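Local structure of plasmodium falciparum gamete antigen 27/25 (Plasmodium falciparum, 1N81) at residues A[100-103]-A[104-108]. The protein is needed for the sexual development of the malaria parasite in its gametocyte stage and, although its molecular function is unknown, probably dimerises. Numbering follows the deposited sequence.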
loop_
_atom_site.group_PDB
_atom_site.type_symbol
_atom_site.label_atom_id
_atom_site.label_comp_id
_atom_site.label_asym_id
_atom_site.label_seq_id
_atom_site.Cartn_x
_atom_site.Cartn_y
_atom_site.Cartn_z
ATOM N N LYS A 100 6.823 9.485 -12.942
ATOM C CA LYS A 100 7.550 10.187 -11.884
ATOM C C LYS A 100 6.488 10.809 -10.959
ATOM O O LYS A 100 6.640 10.824 -9.729
ATOM C CB LYS A 100 8.445 11.281 -12.470
ATOM C CG LYS A 100 9.942 10.999 -12.384
ATOM C CD LYS A 100 10.448 11.030 -10.938
ATOM C CE LYS A 100 11.953 10.764 -10.842
ATOM N NZ LYS A 100 12.372 9.383 -11.263
ATOM N N LYS A 101 5.407 11.304 -11.563
ATOM C CA LYS A 101 4.308 11.883 -10.809
ATOM C C LYS A 101 3.495 10.785 -10.085
ATOM O O LYS A 101 2.979 11.042 -9.006
ATOM C CB LYS A 101 3.366 12.674 -11.719
ATOM C CG LYS A 101 2.345 13.519 -10.943
ATOM C CD LYS A 101 1.300 14.188 -11.846
ATOM C CE LYS A 101 0.332 13.180 -12.497
ATOM N NZ LYS A 101 -0.733 13.834 -13.346
ATOM N N ILE A 102 3.379 9.584 -10.662
ATOM C CA ILE A 102 2.623 8.501 -10.012
ATOM C C ILE A 102 3.399 8.030 -8.793
ATOM O O ILE A 102 2.817 7.535 -7.824
ATOM C CB ILE A 102 2.331 7.311 -10.970
ATOM C CG1 ILE A 102 1.379 7.773 -12.071
ATOM C CG2 ILE A 102 1.637 6.117 -10.200
ATOM C CD1 ILE A 102 0.033 8.314 -11.566
ATOM N N ASP A 103 4.714 8.193 -8.814
ATOM C CA ASP A 103 5.464 7.810 -7.637
ATOM C C ASP A 103 4.982 8.648 -6.428
ATOM O O ASP A 103 5.019 8.167 -5.300
ATOM C CB ASP A 103 6.982 7.973 -7.864
ATOM C CG ASP A 103 7.646 6.685 -8.425
ATOM O OD1 ASP A 103 6.952 5.658 -8.595
ATOM O OD2 ASP A 103 8.871 6.697 -8.693
ATOM N N ASP A 104 4.508 9.878 -6.656
ATOM C CA ASP A 104 4.034 10.716 -5.548
ATOM C C ASP A 104 2.683 10.220 -5.022
ATOM O O ASP A 104 2.390 10.314 -3.823
ATOM C CB ASP A 104 3.916 12.195 -5.959
ATOM C CG ASP A 104 5.275 12.844 -6.239
ATOM O OD1 ASP A 104 6.269 12.495 -5.565
ATOM O OD2 ASP A 104 5.343 13.719 -7.130
ATOM N N TYR A 105 1.860 9.703 -5.924
ATOM C CA TYR A 105 0.572 9.160 -5.512
ATOM C C TYR A 105 0.844 7.923 -4.629
ATOM O O TYR A 105 0.149 7.690 -3.634
ATOM C CB TYR A 105 -0.236 8.724 -6.735
ATOM C CG TYR A 105 -0.859 9.844 -7.533
ATOM C CD1 TYR A 105 -0.107 10.949 -7.961
ATOM C CD2 TYR A 105 -2.178 9.756 -7.935
ATOM C CE1 TYR A 105 -0.668 11.918 -8.775
ATOM C CE2 TYR A 105 -2.752 10.711 -8.747
ATOM C CZ TYR A 105 -1.999 11.789 -9.165
ATOM O OH TYR A 105 -2.604 12.726 -9.959
ATOM N N LEU A 106 1.859 7.139 -5.005
ATOM C CA LEU A 106 2.206 5.934 -4.270
ATOM C C LEU A 106 2.677 6.343 -2.889
ATOM O O LEU A 106 2.316 5.736 -1.887
ATOM C CB LEU A 106 3.318 5.144 -5.001
ATOM C CG LEU A 106 2.919 4.496 -6.351
ATOM C CD1 LEU A 106 4.092 3.729 -6.935
ATOM C CD2 LEU A 106 1.718 3.554 -6.182
ATOM N N TRP A 107 3.481 7.395 -2.853
ATOM C CA TRP A 107 4.037 7.920 -1.612
ATOM C C TRP A 107 2.920 8.315 -0.660
ATOM O O TRP A 107 2.957 7.984 0.531
ATOM C CB TRP A 107 4.894 9.151 -1.920
ATOM C CG TRP A 107 5.681 9.699 -0.797
ATOM C CD1 TRP A 107 6.991 9.429 -0.513
ATOM C CD2 TRP A 107 5.230 10.630 0.224
ATOM N NE1 TRP A 107 7.386 10.129 0.611
ATOM C CE2 TRP A 107 6.335 10.869 1.077
ATOM C CE3 TRP A 107 4.019 11.275 0.483
ATOM C CZ2 TRP A 107 6.246 11.723 2.195
ATOM C CZ3 TRP A 107 3.928 12.123 1.585
ATOM C CH2 TRP A 107 5.041 12.344 2.429
ATOM N N VAL A 108 1.942 9.037 -1.195
ATOM C CA VAL A 108 0.826 9.500 -0.404
ATOM C C VAL A 108 0.080 8.333 0.242
ATOM O O VAL A 108 -0.168 8.334 1.442
ATOM C CB VAL A 108 -0.131 10.328 -1.264
ATOM C CG1 VAL A 108 -1.495 10.510 -0.520
ATOM C CG2 VAL A 108 0.542 11.722 -1.576
#
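Tyr105 folds back along helix 96-122 and packs its ring against Lys101 and Ile102 of the preceding turn, both reaching it from the same side. CD1 of Ile102 sits over one face of the ring, 4.4 Å from Tyr105 CG. The aliphatic part of Lys101 runs obliquely past the CE1 side: its CG lies 4.0 Å from Tyr105 CE1, and a bend at chi3 (68°) brings its CE to 3.9 Å from Tyr105 OH. Lys101 O approaches the same ring obliquely, 3.3 Å from Tyr105 CD1. Setting CG of Tyr105 opposite its own carbonyl carbon (chi1 -76°) turns the ring back toward the start of the helix and makes these contacts possible. Leu106, one turn on from Ile102, rests its CG 4.4 Å from Ile102 CG2, while its CD1 passes the carboxylate of Asp103.

Beneath the side chains, the helix departs locally from a uniform i to i+4 pattern. Asp104 N donates to Lys101 O, three residues back, in a bent bond (138° at the hydrogen) that reaches the oxygen from well above the carbonyl plane. By contrast, Leu106 N binds Ile102 O at 3.0 Å, nearly in line with the C=O bond, and Trp107 N pairs with Asp103 O in the next i to i+4 bond.

Asp103 OD1 is hydrogen-bonded to Ser27 OG, tying the carboxylate to helix 13-35, on which Ile102 and Leu106 also pack through Ile30, Phe23 and Cys26. Tyr105 meets Tyr88 of helix 71-89 edge-to-face and also the ring of Phe154, whereas Trp107 forms a cation-pi contact with Lys150 at the end of helix 136-150; this part of helix 96-122 thus joins three helices of the all-helical fold.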